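Local atomic coordinates of thrombospondin related anonymous protein (Plasmodium falciparum, PDB entry 4F1J), a protein that probably acts as a surface adhesin of the malaria parasite, its magnesium-loaded von Willebrand factor A domain, the part crystallised here, serving in cell attachment. Residues S95-N106 and D131-R142; Q116-I125 and V144-I155. All coordinates share one frame; numbering follows the deposited sequence.

Contact 1 (S95-N106 and D131-R142); sequences SDALLQVRKHLN and DSLKESRKLNDR. With MG (magnesium ion), chain H; SO4 (sulfate ion), chain F.
Leu-98, Glu-135 and Leu-139 interlock between two helices of the von Willebrand factor A domain, a Rossmann-like fold with helices on both faces of its sheet. The helix axes approach to 8.7 Å at 18°, nearly parallel, and the three side chains meet the knobs-into-holes criterion in both directions. Leu-98 fills the hollow among Ser-132, Glu-135, Ser-136 and Leu-139; its CD1 rests 3.5 Å from Ser-132 O, and its CD2 meets Leu-139 CD1. Leu-139 enters the pocket formed by Leu-98, Val-101, Arg-102 and Leu-105, where its CD2 lies 3.6 Å from Arg-102 CB.

Glu-135 is the polar knob, seated among Ser-95, Leu-98, Leu-99 and Arg-102. A bend at chi2 turns its carboxylate across to the 95-106 helix, beside Leu-99, whose CA lies 3.6 Å from Glu-135 OE1. Arg-102, whose chain bends at chi3 (63°), grips it side-on: NE reaches Glu-135 OE1 at 2.6 Å and NH2 reaches OE2 at 2.8 Å. The two planes are 35° apart, so the paired salt bridge is twisted rather than flat, yet two bonds to two oxygens restrain rotation of the buried carboxylate. Lys-138 CD sits over one face of the Arg-102 guanidinium, offset toward its rim. A sulfate, probably from the crystallisation liquor, accepts a bond from Arg-142 NE and a weak one from Arg-102 NH1, which would offset the gathering of positive charge. Beside it, the extended Arg-142 runs past Leu-105 in the opposite sense.

At the N-terminal end of the pairing, where Ser-132 OG is bonded to Ser-128 O, the helices are joined by a magnesium ion. Four waters complete its six-fold shell, and the protein ligands are Ser-95 OG and, in the conformer described, Asp-131 OD2, each 2.1 Å from the metal.

Contact 2 (Q116-I125 and V144-I155); sequences QLVVILTDGI and VKIAVFGIGQGI. With MG (magnesium ion), chain C.
The ring of Phe-149, carried by strand 145-151, meets Phe-191 of helix 184-200 edge-to-face, while Leu-121 CD2 approaches obliquely and lies 3.7 Å from Phe-149 CB. With CG anti to the backbone N (chi1 -174°), the ring extends from the sheet face that also carries Leu-117, Val-119 and Ala-147. On the other face, Ile-120 CD1 bridges two neighbours, 3.8 Å from Ile-146 CG2 and 3.9 Å from Val-148 CG2.

Seven backbone hydrogen bonds establish the parallel register, from Lys-145 N to Gln-116 O at one end to Ile-151 N to Thr-122 O at the other; the last is the most bent, at 134°. Past this bond the two chains stay in touch, and water 6 links them by donating to both Asp-123 O and Ile-151 O. Asp-123 OD1 binds a magnesium ion at 2.1 Å, a site that Ser-17 and Ser-19 share, as expected of the metal-ion-dependent adhesion site of this family.

These strands belong to a beta-alpha-beta unit connected through helix 129-141. Strand 8-15 flanks 116-122 and strand 176-179 flanks 145-151, with helix 184-200 covering the Phe-149 face and helix 94-106 the Val-118 and Ile-120 face.

How the contacts relate
Contact 2 is core, with 16 of its 20 touching residues buried, whereas contact 1 lies farther from the chain centre and is partly buried. Their segments alternate in sequence: strand 115-122 leads through helix 129-141 into strand 145-151, so the crossover helix of contact 2's unit is one partner in contact 1. Leu-105 CD1 packs 3.4 Å from Val-144 CG2, and Ser-136 CB packs against Ile-146 CD1, seating both helices on the sheet. Backbone hydrogen bonds and aliphatic contacts hold the strands; a salt bridge and interlocking side chains hold the helices. Each contact includes a magnesium ion, but only contact 1 supplies protein ligands from both of its segments.

Contact 1 (S95-N106 and D131-R142)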
loop_
_atom_site.group_PDB
_atom_site.type_symbol
_atom_site.label_atom_id
_atom_site.label_comp_id
_atom_site.label_asym_id
_atom_site.label_seq_id
_atom_site.Cartn_x
_atom_site.Cartn_y
_atom_site.Cartn_z
ATOM N N SER A 95 -4.679 -7.909 8.147
ATOM C CA SER A 95 -4.377 -7.551 9.531
ATOM C C SER A 95 -2.915 -7.864 9.892
ATOM O O SER A 95 -2.287 -7.071 10.584
ATOM C CB SER A 95 -5.388 -8.185 10.500
ATOM O OG SER A 95 -5.299 -9.606 10.483
ATOM N N ASP A 96 -2.358 -8.949 9.369
ATOM C CA ASP A 96 -0.932 -9.252 9.564
ATOM C C ASP A 96 -0.012 -8.219 8.881
ATOM O O ASP A 96 1.024 -7.839 9.436
ATOM C CB ASP A 96 -0.573 -10.661 9.066
ATOM C CG ASP A 96 0.794 -11.105 9.527
ATOM O OD1 ASP A 96 1.082 -10.970 10.739
ATOM O OD2 ASP A 96 1.607 -11.572 8.703
ATOM N N ALA A 97 -0.374 -7.816 7.674
ATOM C CA ALA A 97 0.356 -6.756 6.974
ATOM C C ALA A 97 0.376 -5.443 7.779
ATOM O O ALA A 97 1.402 -4.767 7.891
ATOM C CB ALA A 97 -0.295 -6.511 5.629
ATOM N N LEU A 98 -0.783 -5.044 8.274
ATOM C CA LEU A 98 -0.909 -3.822 9.100
ATOM C C LEU A 98 -0.145 -3.978 10.430
ATOM O O LEU A 98 0.481 -3.026 10.929
ATOM C CB LEU A 98 -2.385 -3.518 9.359
ATOM C CG LEU A 98 -3.232 -3.087 8.162
ATOM C CD1 LEU A 98 -4.734 -3.133 8.555
ATOM C CD2 LEU A 98 -2.805 -1.692 7.657
ATOM N N LEU A 99 -0.206 -5.173 11.005
ATOM C CA LEU A 99 0.577 -5.492 12.204
ATOM C C LEU A 99 2.088 -5.242 12.002
ATOM O O LEU A 99 2.770 -4.733 12.884
ATOM C CB LEU A 99 0.336 -6.933 12.640
ATOM C CG LEU A 99 1.183 -7.457 13.817
ATOM C CD1 LEU A 99 1.018 -6.594 15.055
ATOM C CD2 LEU A 99 0.778 -8.889 14.077
ATOM N N GLN A 100 2.614 -5.573 10.831
ATOM C CA GLN A 100 4.059 -5.369 10.579
ATOM C C GLN A 100 4.392 -3.891 10.600
ATOM O O GLN A 100 5.460 -3.497 11.095
ATOM C CB GLN A 100 4.487 -5.986 9.261
ATOM C CG GLN A 100 4.233 -7.500 9.165
ATOM C CD GLN A 100 4.581 -8.263 10.422
ATOM O OE1 GLN A 100 5.725 -8.223 10.898
ATOM N NE2 GLN A 100 3.593 -8.934 11.008
ATOM N N VAL A 101 3.482 -3.068 10.075
ATOM C CA VAL A 101 3.663 -1.614 10.147
ATOM C C VAL A 101 3.684 -1.147 11.610
ATOM O O VAL A 101 4.562 -0.388 12.018
ATOM C CB VAL A 101 2.607 -0.869 9.372
ATOM C CG1 VAL A 101 2.744 0.640 9.595
ATOM C CG2 VAL A 101 2.722 -1.220 7.870
ATOM N N ARG A 102 2.717 -1.614 12.397
ATOM C CA ARG A 102 2.662 -1.224 13.799
ATOM C C ARG A 102 3.901 -1.692 14.545
ATOM O O ARG A 102 4.312 -1.036 15.478
ATOM C CB ARG A 102 1.373 -1.752 14.441
ATOM C CG ARG A 102 1.096 -1.237 15.872
ATOM C CD ARG A 102 -0.351 -1.539 16.272
ATOM N NE ARG A 102 -0.618 -2.967 16.329
ATOM C CZ ARG A 102 -0.542 -3.714 17.423
ATOM N NH1 ARG A 102 -0.163 -3.183 18.570
ATOM N NH2 ARG A 102 -0.827 -5.011 17.364
ATOM N N LYS A 103 4.523 -2.809 14.130
ATOM C CA LYS A 103 5.761 -3.270 14.779
ATOM C C LYS A 103 6.908 -2.286 14.498
ATOM O O LYS A 103 7.714 -2.020 15.391
ATOM C CB LYS A 103 6.127 -4.699 14.348
ATOM C CG LYS A 103 5.283 -5.768 14.990
ATOM C CD LYS A 103 5.540 -7.111 14.322
ATOM N N HIS A 104 6.977 -1.736 13.281
ATOM C CA HIS A 104 7.957 -0.678 12.999
ATOM C C HIS A 104 7.775 0.482 13.975
ATOM O O HIS A 104 8.756 1.026 14.503
ATOM C CB HIS A 104 7.844 -0.134 11.566
ATOM C CG HIS A 104 8.356 -1.072 10.517
ATOM N ND1 HIS A 104 7.703 -2.234 10.171
ATOM C CD2 HIS A 104 9.461 -1.014 9.730
ATOM C CE1 HIS A 104 8.381 -2.849 9.213
ATOM N NE2 HIS A 104 9.451 -2.128 8.920
ATOM N N LEU A 105 6.528 0.876 14.209
ATOM C CA LEU A 105 6.242 2.036 15.065
ATOM C C LEU A 105 6.577 1.680 16.502
ATOM O O LEU A 105 7.248 2.460 17.198
ATOM C CB LEU A 105 4.780 2.470 14.940
ATOM C CG LEU A 105 4.337 2.752 13.492
ATOM C CD1 LEU A 105 2.878 3.214 13.394
ATOM C CD2 LEU A 105 5.267 3.751 12.840
ATOM N N ASN A 106 6.112 0.521 16.951
ATOM C CA ASN A 106 6.476 0.026 18.291
ATOM C C ASN A 106 7.975 0.081 18.580
ATOM O O ASN A 106 8.433 0.569 19.650
ATOM C CB ASN A 106 5.994 -1.409 18.476
ATOM C CG ASN A 106 6.169 -1.874 19.893
ATOM O OD1 ASN A 106 5.383 -1.500 20.756
ATOM N ND2 ASN A 106 7.234 -2.649 20.156
ATOM N N ASP A 131 -10.166 -7.630 12.874
ATOM C CA ASP A 131 -8.772 -7.431 13.220
ATOM C C ASP A 131 -8.100 -6.391 12.329
ATOM O O ASP A 131 -7.185 -5.707 12.765
ATOM C CB ASP A 131 -7.979 -8.728 13.169
ATOM C CG ASP A 131 -6.759 -8.670 14.051
ATOM O OD1 ASP A 131 -6.883 -8.122 15.177
ATOM O OD2 ASP A 131 -5.687 -9.144 13.623
ATOM N N SER A 132 -8.556 -6.270 11.089
ATOM C CA SER A 132 -7.999 -5.263 10.181
ATOM C C SER A 132 -8.359 -3.854 10.681
ATOM O O SER A 132 -7.515 -2.929 10.719
ATOM C CB SER A 132 -8.514 -5.471 8.751
ATOM O OG SER A 132 -7.928 -6.628 8.172
ATOM N N LEU A 133 -9.616 -3.694 11.082
ATOM C CA LEU A 133 -10.052 -2.421 11.668
ATOM C C LEU A 133 -9.418 -2.113 13.013
ATOM O O LEU A 133 -9.146 -0.940 13.292
ATOM C CB LEU A 133 -11.584 -2.350 11.750
ATOM C CG LEU A 133 -12.306 -2.146 10.419
ATOM C CD1 LEU A 133 -13.824 -2.288 10.603
ATOM C CD2 LEU A 133 -11.982 -0.811 9.733
ATOM N N LYS A 134 -9.177 -3.124 13.846
ATOM C CA LYS A 134 -8.487 -2.963 15.114
ATOM C C LYS A 134 -7.030 -2.497 14.926
ATOM O O LYS A 134 -6.592 -1.513 15.535
ATOM C CB LYS A 134 -8.503 -4.278 15.856
ATOM C CG LYS A 134 -7.816 -4.280 17.164
ATOM C CD LYS A 134 -8.321 -5.431 18.006
ATOM C CE LYS A 134 -7.305 -5.831 19.033
ATOM N NZ LYS A 134 -7.840 -6.902 19.899
ATOM N N GLU A 135 -6.290 -3.205 14.076
ATOM C CA GLU A 135 -4.962 -2.726 13.656
ATOM C C GLU A 135 -5.001 -1.310 13.082
ATOM O O GLU A 135 -4.148 -0.482 13.445
ATOM C CB GLU A 135 -4.291 -3.690 12.656
ATOM C CG GLU A 135 -3.790 -4.973 13.274
ATOM C CD GLU A 135 -2.709 -4.769 14.331
ATOM O OE1 GLU A 135 -1.878 -3.830 14.209
ATOM O OE2 GLU A 135 -2.692 -5.569 15.290
ATOM N N SER A 136 -5.947 -1.010 12.192
ATOM C CA SER A 136 -5.987 0.296 11.555
ATOM C C SER A 136 -6.202 1.410 12.592
ATOM O O SER A 136 -5.610 2.482 12.481
ATOM C CB SER A 136 -7.036 0.349 10.439
ATOM O OG SER A 136 -8.379 0.374 10.917
ATOM N N ARG A 137 -7.025 1.138 13.611
ATOM C CA ARG A 137 -7.237 2.111 14.713
ATOM C C ARG A 137 -5.963 2.386 15.479
ATOM O O ARG A 137 -5.670 3.533 15.826
ATOM C CB ARG A 137 -8.284 1.570 15.711
ATOM C CG ARG A 137 -8.371 2.381 17.011
ATOM N N LYS A 138 -5.230 1.324 15.781
ATOM C CA LYS A 138 -3.992 1.412 16.537
ATOM C C LYS A 138 -2.980 2.231 15.740
ATOM O O LYS A 138 -2.258 3.044 16.289
ATOM C CB LYS A 138 -3.427 0.040 16.869
ATOM C CG LYS A 138 -4.200 -0.718 17.953
ATOM C CD LYS A 138 -3.597 -2.072 18.255
ATOM C CE LYS A 138 -4.540 -2.900 19.146
ATOM N NZ LYS A 138 -3.888 -4.146 19.614
ATOM N N LEU A 139 -2.936 2.001 14.433
ATOM C CA LEU A 139 -2.093 2.812 13.554
ATOM C C LEU A 139 -2.544 4.271 13.522
ATOM O O LEU A 139 -1.728 5.179 13.619
ATOM C CB LEU A 139 -2.087 2.217 12.142
ATOM C CG LEU A 139 -1.412 0.834 12.050
ATOM C CD1 LEU A 139 -1.589 0.280 10.641
ATOM C CD2 LEU A 139 0.067 0.878 12.401
ATOM N N ASN A 140 -3.842 4.515 13.376
ATOM C CA ASN A 140 -4.372 5.877 13.380
ATOM C C ASN A 140 -3.994 6.626 14.673
ATOM O O ASN A 140 -3.637 7.824 14.640
ATOM C CB ASN A 140 -5.910 5.873 13.228
ATOM C CG ASN A 140 -6.385 5.483 11.826
ATOM O OD1 ASN A 140 -5.659 5.596 10.812
ATOM N ND2 ASN A 140 -7.619 4.995 11.766
ATOM N N ASP A 141 -4.033 5.912 15.799
ATOM C CA ASP A 141 -3.710 6.524 17.110
ATOM C C ASP A 141 -2.235 6.963 17.173
ATOM O O ASP A 141 -1.854 7.871 17.916
ATOM C CB ASP A 141 -4.008 5.551 18.247
ATOM C CG ASP A 141 -5.477 5.463 18.602
ATOM O OD1 ASP A 141 -6.321 6.233 18.078
ATOM O OD2 ASP A 141 -5.762 4.582 19.432
ATOM N N ARG A 142 -1.402 6.295 16.383
ATOM C CA ARG A 142 -0.012 6.657 16.231
ATOM C C ARG A 142 0.217 7.617 15.050
ATOM O O ARG A 142 1.358 7.806 14.643
ATOM C CB ARG A 142 0.829 5.386 16.085
ATOM C CG ARG A 142 1.005 4.581 17.386
ATOM C CD ARG A 142 1.693 3.246 17.085
ATOM N NE ARG A 142 2.056 2.436 18.244
ATOM C CZ ARG A 142 3.253 2.429 18.833
ATOM N NH1 ARG A 142 4.229 3.245 18.430
ATOM N NH2 ARG A 142 3.458 1.628 19.869
HETATM MG MG MG H . -5.061 -10.659 12.343
HETATM S S SO4 F . 0.162 -0.123 20.126
HETATM O O1 SO4 F . -0.401 0.618 19.005
HETATM O O2 SO4 F . 1.412 -0.766 19.732
HETATM O O3 SO4 F . 0.433 0.776 21.237
HETATM O O4 SO4 F . -0.812 -1.113 20.577
HETATM O O HOH W 1 -1.710 -3.572 21.205
HETATM O O HOH W 2 -4.204 -12.098 10.989
HETATM O O HOH W 3 -3.279 -9.791 12.676
HETATM O O HOH W 4 -4.644 -11.848 14.007
HETATM O O HOH W 5 -6.811 -11.526 11.875
#

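Contact 2 (Q116-I125 and V144-I155)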
loop_
_atom_site.group_PDB
_atom_site.type_symbol
_atom_site.label_atom_id
_atom_site.label_comp_id
_atom_site.label_asym_id
_atom_site.label_seq_id
_atom_site.Cartn_x
_atom_site.Cartn_y
_atom_site.Cartn_z
ATOM N N GLN A 116 3.584 9.359 8.436
ATOM C CA GLN A 116 3.497 7.905 8.289
ATOM C C GLN A 116 2.267 7.586 7.453
ATOM O O GLN A 116 1.146 7.963 7.822
ATOM C CB GLN A 116 3.399 7.226 9.656
ATOM C CG GLN A 116 4.532 7.584 10.615
ATOM C CD GLN A 116 5.847 7.013 10.163
ATOM O OE1 GLN A 116 5.927 5.827 9.898
ATOM N NE2 GLN A 116 6.898 7.846 10.074
ATOM N N LEU A 117 2.493 6.919 6.319
ATOM C CA LEU A 117 1.452 6.629 5.328
ATOM C C LEU A 117 1.500 5.158 4.949
ATOM O O LEU A 117 2.542 4.654 4.551
ATOM C CB LEU A 117 1.651 7.473 4.060
ATOM C CG LEU A 117 0.779 7.167 2.846
ATOM C CD1 LEU A 117 -0.744 7.368 3.138
ATOM C CD2 LEU A 117 1.243 8.016 1.642
ATOM N N VAL A 118 0.351 4.497 5.024
ATOM C CA VAL A 118 0.189 3.140 4.536
ATOM C C VAL A 118 -0.585 3.220 3.219
ATOM O O VAL A 118 -1.608 3.905 3.125
ATOM C CB VAL A 118 -0.592 2.252 5.563
ATOM C CG1 VAL A 118 -1.045 0.910 4.930
ATOM C CG2 VAL A 118 0.226 1.950 6.785
ATOM N N VAL A 119 -0.090 2.541 2.186
ATOM C CA VAL A 119 -0.835 2.423 0.936
ATOM C C VAL A 119 -1.041 0.957 0.628
ATOM O O VAL A 119 -0.060 0.193 0.497
ATOM C CB VAL A 119 -0.126 3.085 -0.226
ATOM C CG1 VAL A 119 -0.945 2.887 -1.491
ATOM C CG2 VAL A 119 0.051 4.583 0.063
ATOM N N ILE A 120 -2.318 0.567 0.597
ATOM C CA ILE A 120 -2.731 -0.818 0.370
ATOM C C ILE A 120 -3.184 -0.968 -1.096
ATOM O O ILE A 120 -4.031 -0.213 -1.560
ATOM C CB ILE A 120 -3.894 -1.209 1.312
ATOM C CG1 ILE A 120 -3.438 -1.291 2.769
ATOM C CG2 ILE A 120 -4.483 -2.540 0.864
ATOM C CD1 ILE A 120 -4.555 -0.961 3.814
ATOM N N LEU A 121 -2.632 -1.948 -1.808
ATOM C CA LEU A 121 -3.144 -2.381 -3.110
ATOM C C LEU A 121 -3.865 -3.718 -2.884
ATOM O O LEU A 121 -3.265 -4.664 -2.390
ATOM C CB LEU A 121 -2.012 -2.546 -4.121
ATOM C CG LEU A 121 -1.018 -1.394 -4.314
ATOM C CD1 LEU A 121 -0.014 -1.774 -5.425
ATOM C CD2 LEU A 121 -1.733 -0.090 -4.570
ATOM N N THR A 122 -5.173 -3.779 -3.153
ATOM C CA THR A 122 -5.910 -5.014 -2.825
ATOM C C THR A 122 -6.978 -5.325 -3.846
ATOM O O THR A 122 -7.557 -4.433 -4.421
ATOM C CB THR A 122 -6.522 -4.932 -1.400
ATOM O OG1 THR A 122 -7.001 -6.232 -0.971
ATOM C CG2 THR A 122 -7.624 -3.871 -1.317
ATOM N N ASP A 123 -7.262 -6.612 -4.025
ATOM C CA ASP A 123 -8.365 -7.042 -4.905
ATOM C C ASP A 123 -9.471 -7.776 -4.134
ATOM O O ASP A 123 -10.297 -8.465 -4.742
ATOM C CB ASP A 123 -7.825 -7.937 -6.015
ATOM C CG ASP A 123 -7.721 -9.398 -5.624
ATOM O OD1 ASP A 123 -7.451 -9.725 -4.425
ATOM O OD2 ASP A 123 -7.846 -10.222 -6.553
ATOM N N GLY A 124 -9.464 -7.648 -2.814
ATOM C CA GLY A 124 -10.407 -8.390 -1.980
ATOM C C GLY A 124 -10.750 -7.706 -0.679
ATOM O O GLY A 124 -10.403 -6.546 -0.435
ATOM N N ILE A 125 -11.475 -8.464 0.140
ATOM C CA ILE A 125 -11.864 -8.074 1.472
ATOM C C ILE A 125 -10.964 -8.821 2.479
ATOM O O ILE A 125 -10.675 -10.016 2.291
ATOM C CB ILE A 125 -13.348 -8.437 1.702
ATOM C CG1 ILE A 125 -14.247 -7.668 0.712
ATOM C CG2 ILE A 125 -13.758 -8.093 3.117
ATOM C CD1 ILE A 125 -15.534 -8.376 0.417
ATOM N N VAL A 144 -0.839 7.512 11.883
ATOM C CA VAL A 144 -0.706 6.919 10.553
ATOM C C VAL A 144 -1.952 7.179 9.702
ATOM O O VAL A 144 -3.086 6.979 10.163
ATOM C CB VAL A 144 -0.462 5.404 10.647
ATOM C CG1 VAL A 144 -0.427 4.788 9.219
ATOM C CG2 VAL A 144 0.840 5.087 11.447
ATOM N N LYS A 145 -1.736 7.656 8.473
ATOM C CA LYS A 145 -2.788 7.766 7.496
ATOM C C LYS A 145 -2.765 6.502 6.624
ATOM O O LYS A 145 -1.696 5.972 6.340
ATOM C CB LYS A 145 -2.622 9.021 6.641
ATOM C CG LYS A 145 -3.038 10.274 7.392
ATOM C CD LYS A 145 -3.195 11.499 6.517
ATOM C CE LYS A 145 -3.776 12.666 7.342
ATOM N NZ LYS A 145 -3.497 14.034 6.783
ATOM N N ILE A 146 -3.944 6.069 6.204
ATOM C CA ILE A 146 -4.091 4.840 5.418
ATOM C C ILE A 146 -4.824 5.151 4.128
ATOM O O ILE A 146 -5.860 5.804 4.146
ATOM C CB ILE A 146 -4.863 3.757 6.208
ATOM C CG1 ILE A 146 -4.158 3.457 7.566
ATOM C CG2 ILE A 146 -5.031 2.474 5.330
ATOM C CD1 ILE A 146 -4.942 2.477 8.492
ATOM N N ALA A 147 -4.263 4.705 3.002
ATOM C CA ALA A 147 -4.885 4.841 1.685
ATOM C C ALA A 147 -5.090 3.461 1.091
ATOM O O ALA A 147 -4.304 2.566 1.353
ATOM C CB ALA A 147 -4.018 5.710 0.759
ATOM N N VAL A 148 -6.134 3.304 0.284
ATOM C CA VAL A 148 -6.434 2.032 -0.354
ATOM C C VAL A 148 -6.737 2.209 -1.841
ATOM O O VAL A 148 -7.553 3.045 -2.247
ATOM C CB VAL A 148 -7.635 1.308 0.301
ATOM C CG1 VAL A 148 -7.996 0.042 -0.487
ATOM C CG2 VAL A 148 -7.341 0.943 1.779
ATOM N N PHE A 149 -6.105 1.370 -2.643
ATOM C CA PHE A 149 -6.353 1.298 -4.089
ATOM C C PHE A 149 -6.956 -0.082 -4.338
ATOM O O PHE A 149 -6.259 -1.097 -4.253
ATOM C CB PHE A 149 -5.033 1.481 -4.844
ATOM C CG PHE A 149 -5.172 1.575 -6.355
ATOM C CD1 PHE A 149 -5.161 0.424 -7.134
ATOM C CD2 PHE A 149 -5.265 2.812 -6.989
ATOM C CE1 PHE A 149 -5.247 0.490 -8.517
ATOM C CE2 PHE A 149 -5.367 2.884 -8.382
ATOM C CZ PHE A 149 -5.346 1.738 -9.139
ATOM N N GLY A 150 -8.251 -0.110 -4.641
ATOM C CA GLY A 150 -8.987 -1.354 -4.848
ATOM C C GLY A 150 -9.032 -1.743 -6.303
ATOM O O GLY A 150 -9.147 -0.889 -7.179
ATOM N N ILE A 151 -8.971 -3.041 -6.561
ATOM C CA ILE A 151 -8.864 -3.549 -7.925
ATOM C C ILE A 151 -9.883 -4.648 -8.179
ATOM O O ILE A 151 -9.954 -5.611 -7.440
ATOM C CB ILE A 151 -7.490 -4.149 -8.212
ATOM C CG1 ILE A 151 -6.388 -3.182 -7.796
ATOM C CG2 ILE A 151 -7.376 -4.485 -9.696
ATOM C CD1 ILE A 151 -5.016 -3.776 -7.784
ATOM N N GLY A 152 -10.632 -4.505 -9.260
ATOM C CA GLY A 152 -11.480 -5.578 -9.735
ATOM C C GLY A 152 -12.781 -5.653 -8.981
ATOM O O GLY A 152 -13.155 -4.740 -8.211
ATOM N N GLN A 153 -13.462 -6.783 -9.170
ATOM C CA GLN A 153 -14.820 -6.958 -8.674
ATOM C C GLN A 153 -14.959 -7.591 -7.292
ATOM O O GLN A 153 -16.069 -7.669 -6.767
ATOM C CB GLN A 153 -15.624 -7.768 -9.698
ATOM C CG GLN A 153 -15.888 -7.023 -10.987
ATOM C CD GLN A 153 -16.818 -5.840 -10.789
ATOM N N GLY A 154 -13.852 -8.016 -6.688
ATOM C CA GLY A 154 -13.886 -8.699 -5.409
ATOM C C GLY A 154 -13.770 -7.816 -4.176
ATOM O O GLY A 154 -13.858 -8.323 -3.059
ATOM N N ILE A 155 -13.586 -6.510 -4.378
ATOM C CA ILE A 155 -13.441 -5.562 -3.290
ATOM C C ILE A 155 -14.802 -5.197 -2.711
ATOM O O ILE A 155 -15.859 -5.401 -3.349
ATOM C CB ILE A 155 -12.721 -4.256 -3.727
ATOM C CG1 ILE A 155 -13.442 -3.581 -4.904
ATOM C CG2 ILE A 155 -11.263 -4.532 -4.116
ATOM C CD1 ILE A 155 -12.924 -2.160 -5.221
HETATM MG MG MG C . -7.929 -11.442 -3.398
HETATM O O HOH W 6 -11.075 -8.120 -7.229
HETATM O O HOH W 7 -9.912 -11.160 -3.731
HETATM O O HOH W 8 -7.647 -10.230 -1.658
HETATM O O HOH W 9 -8.509 -13.055 -2.410
#